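Local coordinates for protein Dr hemagglutinin structural subunit (PDB 1UT1) that mediates adherence of uropathogenic Escherichia coli to the upper urinary tract as a fimbrial adhesin that binds the Dr blood group antigen, at residues Leu44-Val55 and Gly119-Thr130. The protein carries 3 engineered substitutions. Residues are numbered along the deposited sequence; the frame is centred on the assembly and turned at random. Where two conformers were deposited one is given.
Sequences LTDAAPIGPVTV and GIIGIYVDGQQT
V53 and I121 bind each other through both backbone amides, V53 N reaching I121 O at 2.7 Å; V55 and G119 repeat this antiparallel exchange at one end. The pairing shifts by one residue at a classic beta bulge, where I50 and G51 both face I123: I123 O takes I50 N at 2.8 Å and, weakly, G51 N at 3.5 Å, while I123 N bonds to G51 O. G51 is almost fully extended, where a CB would crowd CD of the P52 ring, so glycine suits this place, and P52, which has no N-H to give, fills a non-hydrogen-bonded position opposite G122. Past the bulge, V125 N gives A48 O a nearly straight bond (170°), and V125 O receives A47 N from the type II turn T45-A48. D46, its CG anti to the backbone N (chi1 -172°), carries OD2 to within 2.9 Å of G127 N, which meets it from above the carboxylate plane. Farther out, Q129 N bonds to L44 O, tying the two loops together.

V125, at the end of its strand, gathers the apolar contacts where strands give way to loops: its CG2 lies 3.7 Å from I50 CD1 and also touches L44 CD2 and A48 CB, a compact beta-branched surface for three neighbours. On the same buried side, V53 CG2 packs on I123 CG1, and V55 CG2 on I121 CG1. The other face carries Y124, whose ring turns an edge to A47 O, 3.6 Å from CD1, and has P49 beside it; R95 makes a cation-pi contact with this ring.

The pair belongs to the immunoglobulin-like beta-sandwich of this adhesin. Strand 119-125 is flanked on its other edge by strand 89-96, whereas I50 and V53 pack against strand 16-25. The second subunit, another copy of this protein, makes backbone hydrogen bonds with T54 and packs its V32 on V53 and its V30 on V55.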
loop_
_atom_site.group_PDB
_atom_site.type_symbol
_atom_site.label_atom_id
_atom_site.label_comp_id
_atom_site.label_asym_id
_atom_site.label_seq_id
_atom_site.Cartn_x
_atom_site.Cartn_y
_atom_site.Cartn_z
ATOM N N LEU A 44 -9.678 -1.330 -24.297
ATOM C CA LEU A 44 -10.300 -0.124 -23.809
ATOM C C LEU A 44 -11.359 0.382 -24.777
ATOM O O LEU A 44 -11.335 1.525 -25.189
ATOM C CB LEU A 44 -9.260 0.952 -23.484
ATOM C CG LEU A 44 -8.198 0.479 -22.460
ATOM C CD1 LEU A 44 -7.131 1.591 -22.298
ATOM C CD2 LEU A 44 -8.868 0.183 -21.123
ATOM N N THR A 45 -12.302 -0.502 -25.097
ATOM C CA THR A 45 -13.395 -0.173 -26.006
ATOM C C THR A 45 -14.521 0.554 -25.260
ATOM O O THR A 45 -14.507 0.673 -24.025
ATOM C CB THR A 45 -13.926 -1.434 -26.683
ATOM O OG1 THR A 45 -14.436 -2.333 -25.687
ATOM C CG2 THR A 45 -12.797 -2.124 -27.463
ATOM N N ASP A 46 -15.441 1.148 -26.018
ATOM C CA ASP A 46 -16.500 1.948 -25.411
ATOM C C ASP A 46 -17.341 1.102 -24.445
ATOM O O ASP A 46 -17.767 -0.021 -24.785
ATOM C CB ASP A 46 -17.390 2.549 -26.485
ATOM C CG ASP A 46 -18.390 3.557 -25.926
ATOM O OD1 ASP A 46 -19.397 3.833 -26.631
ATOM O OD2 ASP A 46 -18.150 4.122 -24.843
ATOM N N ALA A 47 -17.520 1.629 -23.237
ATOM C CA ALA A 47 -18.244 0.948 -22.150
ATOM C C ALA A 47 -17.550 -0.273 -21.531
ATOM O O ALA A 47 -18.169 -1.017 -20.740
ATOM C CB ALA A 47 -19.712 0.620 -22.569
ATOM N N ALA A 48 -16.280 -0.515 -21.879
ATOM C CA ALA A 48 -15.581 -1.649 -21.292
ATOM C C ALA A 48 -15.533 -1.432 -19.789
ATOM O O ALA A 48 -15.271 -0.320 -19.322
ATOM C CB ALA A 48 -14.212 -1.780 -21.836
ATOM N N PRO A 49 -15.787 -2.484 -19.022
ATOM C CA PRO A 49 -15.829 -2.321 -17.571
ATOM C C PRO A 49 -14.432 -2.230 -16.997
ATOM O O PRO A 49 -13.537 -2.960 -17.387
ATOM C CB PRO A 49 -16.519 -3.610 -17.099
ATOM C CG PRO A 49 -16.108 -4.644 -18.163
ATOM C CD PRO A 49 -15.928 -3.903 -19.443
ATOM N N ILE A 50 -14.238 -1.253 -16.132
ATOM C CA ILE A 50 -12.972 -1.119 -15.397
ATOM C C ILE A 50 -13.096 -1.895 -14.096
ATOM O O ILE A 50 -12.247 -2.729 -13.796
ATOM C CB ILE A 50 -12.604 0.339 -15.144
ATOM C CG1 ILE A 50 -12.418 1.085 -16.476
ATOM C CG2 ILE A 50 -11.282 0.424 -14.327
ATOM C CD1 ILE A 50 -11.235 0.609 -17.279
ATOM N N GLY A 51 -14.218 -1.734 -13.396
ATOM C CA GLY A 51 -14.466 -2.562 -12.216
ATOM C C GLY A 51 -15.664 -2.035 -11.446
ATOM O O GLY A 51 -16.136 -0.945 -11.694
ATOM N N PRO A 52 -16.159 -2.831 -10.516
ATOM C CA PRO A 52 -17.241 -2.400 -9.656
ATOM C C PRO A 52 -16.670 -1.712 -8.405
ATOM O O PRO A 52 -15.575 -2.039 -7.937
ATOM C CB PRO A 52 -17.897 -3.740 -9.231
ATOM C CG PRO A 52 -16.686 -4.703 -9.144
ATOM C CD PRO A 52 -15.726 -4.230 -10.242
ATOM N N VAL A 53 -17.492 -0.875 -7.786
ATOM C CA VAL A 53 -17.159 -0.303 -6.463
ATOM C C VAL A 53 -18.393 -0.502 -5.595
ATOM O O VAL A 53 -19.471 0.009 -5.930
ATOM C CB VAL A 53 -16.842 1.205 -6.569
ATOM C CG1 VAL A 53 -16.565 1.784 -5.196
ATOM C CG2 VAL A 53 -15.637 1.438 -7.497
ATOM N N THR A 54 -18.260 -1.266 -4.506
ATOM C CA THR A 54 -19.407 -1.499 -3.638
ATOM C C THR A 54 -19.583 -0.305 -2.687
ATOM O O THR A 54 -18.602 0.321 -2.246
ATOM C CB THR A 54 -19.263 -2.809 -2.831
ATOM O OG1 THR A 54 -18.084 -2.730 -2.031
ATOM C CG2 THR A 54 -19.144 -4.007 -3.781
ATOM N N VAL A 55 -20.832 0.062 -2.444
ATOM C CA VAL A 55 -21.105 1.201 -1.560
ATOM C C VAL A 55 -22.143 0.781 -0.545
ATOM O O VAL A 55 -23.152 0.159 -0.886
ATOM C CB VAL A 55 -21.656 2.418 -2.342
ATOM C CG1 VAL A 55 -22.106 3.565 -1.363
ATOM C CG2 VAL A 55 -20.626 2.923 -3.348
ATOM N N GLY A 119 -25.376 -0.398 -2.663
ATOM C CA GLY A 119 -25.431 -0.839 -4.044
ATOM C C GLY A 119 -24.040 -1.008 -4.658
ATOM O O GLY A 119 -23.023 -1.078 -3.972
ATOM N N ILE A 120 -24.034 -1.121 -5.962
ATOM C CA ILE A 120 -22.816 -1.365 -6.711
ATOM C C ILE A 120 -22.722 -0.246 -7.724
ATOM O O ILE A 120 -23.695 0.053 -8.413
ATOM C CB ILE A 120 -22.941 -2.694 -7.489
ATOM C CG1 ILE A 120 -23.154 -3.871 -6.523
ATOM C CG2 ILE A 120 -21.700 -2.922 -8.371
ATOM C CD1 ILE A 120 -23.649 -5.148 -7.203
ATOM N N ILE A 121 -21.575 0.411 -7.766
ATOM C CA ILE A 121 -21.311 1.448 -8.756
ATOM C C ILE A 121 -20.340 0.815 -9.773
ATOM O O ILE A 121 -19.309 0.280 -9.395
ATOM C CB ILE A 121 -20.569 2.641 -8.103
ATOM C CG1 ILE A 121 -21.456 3.358 -7.063
ATOM C CG2 ILE A 121 -20.055 3.613 -9.182
ATOM C CD1 ILE A 121 -22.578 4.088 -7.637
ATOM N N GLY A 122 -20.694 0.845 -11.045
ATOM C CA GLY A 122 -19.816 0.340 -12.094
ATOM C C GLY A 122 -19.009 1.515 -12.669
ATOM O O GLY A 122 -19.536 2.616 -12.849
ATOM N N ILE A 123 -17.752 1.259 -12.978
ATOM C CA ILE A 123 -16.892 2.261 -13.615
ATOM C C ILE A 123 -16.623 1.693 -15.028
ATOM O O ILE A 123 -16.157 0.542 -15.147
ATOM C CB ILE A 123 -15.542 2.347 -12.895
ATOM C CG1 ILE A 123 -15.726 2.657 -11.389
ATOM C CG2 ILE A 123 -14.651 3.415 -13.572
ATOM C CD1 ILE A 123 -16.540 3.938 -11.097
ATOM N N TYR A 124 -16.916 2.478 -16.079
ATOM C CA TYR A 124 -16.786 1.979 -17.460
ATOM C C TYR A 124 -16.026 2.963 -18.311
ATOM O O TYR A 124 -16.163 4.175 -18.157
ATOM C CB TYR A 124 -18.196 1.816 -18.081
ATOM C CG TYR A 124 -19.135 0.986 -17.240
ATOM C CD1 TYR A 124 -19.170 -0.410 -17.380
ATOM C CD2 TYR A 124 -19.865 1.567 -16.208
ATOM C CE1 TYR A 124 -20.033 -1.183 -16.598
ATOM C CE2 TYR A 124 -20.746 0.795 -15.407
ATOM C CZ TYR A 124 -20.808 -0.586 -15.620
ATOM O OH TYR A 124 -21.613 -1.369 -14.794
ATOM N N VAL A 125 -15.325 2.450 -19.308
ATOM C CA VAL A 125 -14.626 3.334 -20.252
ATOM C C VAL A 125 -15.671 4.188 -20.994
ATOM O O VAL A 125 -16.672 3.679 -21.471
ATOM C CB VAL A 125 -13.784 2.486 -21.252
ATOM C CG1 VAL A 125 -13.210 3.366 -22.379
ATOM C CG2 VAL A 125 -12.643 1.767 -20.497
ATOM N N ASP A 126 -15.457 5.498 -21.044
ATOM C CA ASP A 126 -16.403 6.397 -21.734
ATOM C C ASP A 126 -15.815 6.809 -23.101
ATOM O O ASP A 126 -14.989 7.707 -23.164
ATOM C CB ASP A 126 -16.649 7.665 -20.894
ATOM C CG ASP A 126 -17.660 8.623 -21.558
ATOM O OD1 ASP A 126 -18.367 8.211 -22.522
ATOM O OD2 ASP A 126 -17.656 9.812 -21.199
ATOM N N GLY A 127 -16.252 6.144 -24.162
ATOM C CA GLY A 127 -15.734 6.397 -25.517
ATOM C C GLY A 127 -14.504 5.507 -25.701
ATOM O O GLY A 127 -13.721 5.330 -24.756
ATOM N N GLN A 128 -14.374 4.882 -26.877
ATOM C CA GLN A 128 -13.243 3.988 -27.127
ATOM C C GLN A 128 -11.954 4.758 -26.905
ATOM O O GLN A 128 -11.803 5.914 -27.365
ATOM C CB GLN A 128 -13.315 3.333 -28.531
ATOM C CG GLN A 128 -12.940 4.239 -29.679
ATOM C CD GLN A 128 -11.421 4.297 -29.895
ATOM O OE1 GLN A 128 -10.674 3.543 -29.278
ATOM N NE2 GLN A 128 -10.963 5.213 -30.773
ATOM N N GLN A 129 -11.058 4.176 -26.107
ATOM C CA GLN A 129 -9.782 4.837 -25.800
ATOM C C GLN A 129 -8.622 3.871 -26.005
ATOM O O GLN A 129 -7.759 3.688 -25.132
ATOM C CB GLN A 129 -9.813 5.453 -24.389
ATOM C CG GLN A 129 -10.694 6.705 -24.323
ATOM C CD GLN A 129 -11.031 7.125 -22.894
ATOM O OE1 GLN A 129 -10.242 7.785 -22.237
ATOM N NE2 GLN A 129 -12.219 6.756 -22.422
ATOM N N THR A 130 -8.641 3.222 -27.175
ATOM C CA THR A 130 -7.669 2.197 -27.516
ATOM C C THR A 130 -6.237 2.692 -27.784
ATOM O O THR A 130 -5.345 1.886 -28.049
ATOM C CB THR A 130 -8.150 1.315 -28.696
ATOM O OG1 THR A 130 -8.359 2.129 -29.844
ATOM C CG2 THR A 130 -9.432 0.574 -28.348
#